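Local coordinates for succinoglycan biosynthesis protein (Bacillus cereus ATCC 14579, PDB 3B55), which is of unknown molecular function but binds calcium and belongs to the erythromycin esterase family, at residues L120-Y125 and V166-M171; N40-W45 and N372-Q377. The protein carries 1 engineered substitution. One frame throughout, in Å; residues are numbered along the deposited sequence.

Contact 1: residues L120-Y125 and V166-M171; sequences LELDRY and VRVIGM
Asp-123 and Val-168 join helix 116-128 to one of the two outermost strands of the central mixed sheet, inside a beta-alpha-beta crossover. The chain leaves strand 109-112, passes through helices 116-128 and 144-158, and returns as strand 167-172 parallel to and beside 109-112. Helix 120-125 runs nearly antiparallel to strand 167-171, their axes 7.0 Å apart at closest approach. Arg-167, Ile-169 and Met-171 bond through their backbones to 109-112, while the N-H of Val-168 faces the other way, at the outer edge of the strand pairing. Asp-123 meets it there: Val-168 N donates to Asp-123 OD1 over 2.9 Å in an almost straight bond (173°), arriving from above the carboxylate plane. With CG anti to the backbone N (chi1 -170°), the carboxylate swings across to Val-168 N and Arg-167. The helix lies close enough for Asp-123 CB to come within 3.4 Å of Val-168 O. One carboxylate thus grips backbone and side chain together, for its other oxygen forms a salt bridge with Arg-167. The arginine chain is bent at chi2 and chi3, curling the guanidinium out beside the strand toward the helix. Its plane is turned 47° from the carboxylate; Arg-167 NH2 reaches the syn lone pair of Asp-123 OD2 at 2.7 Å, a short but bent bond with the oxygen tilted from the guanidinium plane. This double hold should favour the charged acid. Beside the polar pair, Leu-122, which also packs on Leu-150 of helix 144-158, sets its CB against Val-168 CG1 at 3.9 Å.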
# COMPACT_ATOMS: atom_id res chain seq x y z
N LEU A 120 -10.55 -9.27 0.42
CA LEU A 120 -11.64 -9.86 1.20
C LEU A 120 -11.39 -11.36 1.32
O LEU A 120 -11.75 -11.98 2.32
CB LEU A 120 -12.99 -9.62 0.52
CG LEU A 120 -13.52 -8.18 0.49
CD1 LEU A 120 -14.85 -8.15 -0.27
CD2 LEU A 120 -13.70 -7.67 1.91
N GLU A 121 -10.76 -11.92 0.29
CA GLU A 121 -10.44 -13.34 0.24
C GLU A 121 -9.14 -13.66 0.98
O GLU A 121 -8.95 -14.76 1.48
CB GLU A 121 -10.30 -13.80 -1.22
CG GLU A 121 -11.59 -13.76 -2.03
CD GLU A 121 -12.59 -14.83 -1.62
OE1 GLU A 121 -12.18 -15.82 -0.97
OE2 GLU A 121 -13.78 -14.69 -1.96
N LEU A 122 -8.23 -12.69 1.03
CA LEU A 122 -6.96 -12.89 1.73
C LEU A 122 -7.25 -12.84 3.22
O LEU A 122 -6.65 -13.56 4.00
CB LEU A 122 -5.96 -11.80 1.35
CG LEU A 122 -5.62 -11.68 -0.14
CD1 LEU A 122 -4.65 -10.53 -0.36
CD2 LEU A 122 -5.02 -12.99 -0.65
N ASP A 123 -8.19 -11.97 3.59
CA ASP A 123 -8.58 -11.82 4.98
C ASP A 123 -9.22 -13.12 5.46
O ASP A 123 -8.97 -13.58 6.58
CB ASP A 123 -9.57 -10.66 5.11
CG ASP A 123 -9.83 -10.27 6.55
OD1 ASP A 123 -8.85 -10.10 7.31
OD2 ASP A 123 -11.01 -10.13 6.93
N ARG A 124 -10.05 -13.70 4.61
CA ARG A 124 -10.72 -14.96 4.92
C ARG A 124 -9.67 -16.06 5.10
O ARG A 124 -9.84 -16.95 5.94
CB ARG A 124 -11.69 -15.32 3.80
CG ARG A 124 -12.37 -16.67 3.95
CD ARG A 124 -13.49 -16.84 2.93
NE ARG A 124 -14.11 -18.17 2.99
CZ ARG A 124 -13.58 -19.25 2.43
NH1 ARG A 124 -12.43 -19.17 1.78
NH2 ARG A 124 -14.20 -20.42 2.53
N TYR A 125 -8.60 -15.99 4.33
CA TYR A 125 -7.53 -16.97 4.43
C TYR A 125 -6.74 -16.87 5.74
O TYR A 125 -6.42 -17.89 6.35
CB TYR A 125 -6.57 -16.84 3.25
CG TYR A 125 -5.31 -17.66 3.40
CD1 TYR A 125 -5.32 -19.04 3.25
CD2 TYR A 125 -4.11 -17.05 3.77
CE1 TYR A 125 -4.17 -19.80 3.45
CE2 TYR A 125 -2.95 -17.80 3.97
CZ TYR A 125 -2.99 -19.17 3.81
OH TYR A 125 -1.84 -19.90 4.03
N VAL A 166 -4.72 -10.19 13.31
CA VAL A 166 -4.33 -9.24 12.27
C VAL A 166 -5.30 -9.38 11.10
O VAL A 166 -5.50 -10.48 10.59
CB VAL A 166 -2.91 -9.54 11.76
CG1 VAL A 166 -2.56 -8.61 10.60
CG2 VAL A 166 -1.91 -9.40 12.91
N ARG A 167 -5.90 -8.26 10.69
CA ARG A 167 -6.85 -8.24 9.58
C ARG A 167 -6.15 -7.78 8.31
O ARG A 167 -5.24 -6.95 8.37
CB ARG A 167 -8.01 -7.29 9.87
CG ARG A 167 -8.70 -7.49 11.21
CD ARG A 167 -9.32 -8.88 11.35
NE ARG A 167 -10.28 -9.19 10.29
CZ ARG A 167 -11.34 -8.45 9.98
NH1 ARG A 167 -11.59 -7.32 10.63
NH2 ARG A 167 -12.16 -8.83 9.00
N VAL A 168 -6.57 -8.31 7.17
CA VAL A 168 -5.98 -7.92 5.90
C VAL A 168 -6.97 -7.12 5.07
O VAL A 168 -8.03 -7.62 4.70
CB VAL A 168 -5.53 -9.15 5.09
CG1 VAL A 168 -5.17 -8.74 3.67
CG2 VAL A 168 -4.33 -9.79 5.76
N ILE A 169 -6.62 -5.88 4.78
CA ILE A 169 -7.47 -4.99 3.99
C ILE A 169 -6.80 -4.56 2.69
O ILE A 169 -5.57 -4.47 2.61
CB ILE A 169 -7.83 -3.70 4.80
CG1 ILE A 169 -8.69 -4.04 6.02
CG2 ILE A 169 -8.56 -2.70 3.91
CD1 ILE A 169 -7.89 -4.38 7.25
N GLY A 170 -7.62 -4.31 1.67
CA GLY A 170 -7.11 -3.87 0.39
C GLY A 170 -7.59 -2.44 0.14
O GLY A 170 -8.79 -2.16 0.21
N MSE A 171 -6.67 -1.53 -0.13
CA MSE A 171 -7.05 -0.15 -0.36
C MSE A 171 -7.20 0.22 -1.84
O MSE A 171 -7.71 1.29 -2.16
CB MSE A 171 -6.05 0.79 0.32
CG MSE A 171 -4.69 0.82 -0.34
SE MSE A 171 -3.45 2.01 0.56
CE MSE A 171 -1.79 1.27 -0.09

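Contact 2: residues N40-W45 and N372-Q377; sequences NQIAKW and NYIFGQ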
# COMPACT_ATOMS: atom_id res chain seq x y z
N ASN A 40 30.64 12.76 0.65
CA ASN A 40 31.42 11.62 1.11
C ASN A 40 31.40 11.64 2.64
O ASN A 40 31.47 10.58 3.27
CB ASN A 40 32.86 11.69 0.60
CG ASN A 40 32.95 11.49 -0.90
OD1 ASN A 40 32.50 10.47 -1.43
ND2 ASN A 40 33.54 12.46 -1.60
N GLN A 41 31.29 12.83 3.21
CA GLN A 41 31.24 13.00 4.66
C GLN A 41 29.84 12.64 5.15
O GLN A 41 29.65 12.11 6.25
CB GLN A 41 31.57 14.44 5.06
CG GLN A 41 33.01 14.81 4.78
CD GLN A 41 34.00 13.90 5.51
OE1 GLN A 41 34.18 14.00 6.72
NE2 GLN A 41 34.62 12.99 4.76
N ILE A 42 28.84 12.95 4.33
CA ILE A 42 27.46 12.66 4.67
C ILE A 42 27.31 11.15 4.82
O ILE A 42 26.68 10.67 5.77
CB ILE A 42 26.50 13.16 3.57
CG1 ILE A 42 26.48 14.70 3.57
CG2 ILE A 42 25.11 12.60 3.79
CD1 ILE A 42 25.74 15.30 2.39
N ALA A 43 27.90 10.40 3.89
CA ALA A 43 27.83 8.94 3.89
C ALA A 43 28.50 8.35 5.13
O ALA A 43 28.23 7.20 5.50
CB ALA A 43 28.47 8.39 2.64
N LYS A 44 29.38 9.12 5.76
CA LYS A 44 30.08 8.66 6.95
C LYS A 44 29.23 8.95 8.18
O LYS A 44 29.29 8.23 9.17
CB LYS A 44 31.45 9.34 7.07
CG LYS A 44 32.47 8.86 6.04
CD LYS A 44 33.68 8.25 6.73
CE LYS A 44 34.53 7.39 5.78
NZ LYS A 44 35.69 8.10 5.17
N TRP A 45 28.44 10.02 8.11
CA TRP A 45 27.56 10.39 9.21
C TRP A 45 26.42 9.37 9.25
O TRP A 45 25.95 8.97 10.32
CB TRP A 45 26.98 11.79 8.96
CG TRP A 45 26.09 12.33 10.04
CD1 TRP A 45 26.43 13.25 11.00
CD2 TRP A 45 24.71 12.00 10.26
NE1 TRP A 45 25.34 13.52 11.80
CE2 TRP A 45 24.27 12.76 11.37
CE3 TRP A 45 23.80 11.14 9.64
CZ2 TRP A 45 22.96 12.69 11.86
CZ3 TRP A 45 22.50 11.06 10.12
CH2 TRP A 45 22.09 11.84 11.22
N ASN A 372 20.62 6.81 -3.61
CA ASN A 372 21.00 5.40 -3.76
C ASN A 372 22.51 5.21 -3.62
O ASN A 372 22.97 4.39 -2.82
CB ASN A 372 20.55 4.90 -5.14
CG ASN A 372 19.04 4.89 -5.28
OD1 ASN A 372 18.38 3.92 -4.89
ND2 ASN A 372 18.48 5.96 -5.82
N TYR A 373 23.27 5.98 -4.39
CA TYR A 373 24.73 5.89 -4.34
C TYR A 373 25.24 6.25 -2.95
O TYR A 373 26.04 5.52 -2.36
CB TYR A 373 25.34 6.88 -5.34
CG TYR A 373 26.85 6.82 -5.38
CD1 TYR A 373 27.51 5.90 -6.19
CD2 TYR A 373 27.63 7.67 -4.57
CE1 TYR A 373 28.90 5.81 -6.21
CE2 TYR A 373 29.03 7.59 -4.58
CZ TYR A 373 29.65 6.66 -5.41
OH TYR A 373 31.02 6.54 -5.42
N ILE A 374 24.77 7.38 -2.43
CA ILE A 374 25.19 7.86 -1.13
C ILE A 374 24.89 6.88 -0.00
O ILE A 374 25.79 6.54 0.77
CB ILE A 374 24.58 9.25 -0.88
CG1 ILE A 374 25.21 10.23 -1.88
CG2 ILE A 374 24.82 9.70 0.55
CD1 ILE A 374 24.61 11.63 -1.90
N PHE A 375 23.65 6.41 0.11
CA PHE A 375 23.31 5.43 1.14
C PHE A 375 24.01 4.11 0.80
O PHE A 375 24.29 3.30 1.67
CB PHE A 375 21.79 5.21 1.21
CG PHE A 375 21.07 6.18 2.11
CD1 PHE A 375 20.85 5.87 3.45
CD2 PHE A 375 20.65 7.41 1.63
CE1 PHE A 375 20.22 6.77 4.30
CE2 PHE A 375 20.02 8.32 2.47
CZ PHE A 375 19.80 8.00 3.80
N GLY A 376 24.29 3.92 -0.49
CA GLY A 376 24.96 2.71 -0.93
C GLY A 376 26.42 2.62 -0.50
O GLY A 376 27.03 1.55 -0.62
N GLN A 377 26.99 3.72 -0.02
CA GLN A 377 28.38 3.70 0.42
C GLN A 377 28.52 3.32 1.89
O GLN A 377 29.64 3.18 2.40
CB GLN A 377 29.04 5.06 0.17
CG GLN A 377 29.10 5.46 -1.30
CD GLN A 377 29.63 4.35 -2.18
OE1 GLN A 377 28.86 3.63 -2.81
NE2 GLN A 377 30.95 4.19 -2.21
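Ala-43 lays its methyl group against Ile-374 and Gln-377, toward the C-terminal end of segment 372-377, touching a backbone carbonyl and two side chains. The contact is a helix-helix packing at the outer end of the alpha/beta fold. Helix 39-49 leads into strand 51-53 and helix 371-376 is followed by strand 382-386, and these two strands are antiparallel neighbours in the central sheet. The small alanine side chain allows a close approach, with Ala-43 CA and Ile-374 CA 5.8 Å apart. Its CB lies 3.8 Å from Ile-374 O, a carbonyl whose hydrogen-bonding need is met within its own segment by Gln-377 N. The methyl group therefore packs against a satisfied polar atom. Ile-374 borders the same methyl through its CG2 branch, and that branch also faces Ile-42, whose CG2 is 4.4 Å from Ile-374 CG2. These approaches are loose van der Waals contacts, and they belong to a wider apolar cluster: Trp-397 of helix 392-398 touches both isoleucines, while Leu-46, one turn further along helix 39-49, adds to the cover of Ile-374. On the exposed side the neighbour is Gln-377, whose CB sits 4.2 Å from Ala-43 CB, so the aliphatic root of a polar residue borders the methyl. Beyond CB the chain turns off: CG stands anti to the carbonyl carbon (chi1 -62°) and the chain bends at chi2 (-48°), carrying the amide away from helix 39-49. It ends over Tyr-373, where Gln-377 OE1 lies 4.0 Å above one face of the ring, offset toward the rim.

The contacts lie on opposite sides of the chain's centre, their own centres about 39 Å apart, and share no helix or strand. Contact 1 includes one outermost strand of the central sheet, 167-172, and joins segments 41 residues apart; contact 2 lies only beside the other, 51-53, and brings the first helix of the model to a segment more than 300 residues later, so that contact 1 is nested within that loop. Contact 1 is nearer the centre yet only partly buried, whereas contact 2 lies far out but has three of its four touching residues buried. Chemistry follows: charge and a backbone bond with a small apolar patch at the first, almost wholly apolar helix packing at the second.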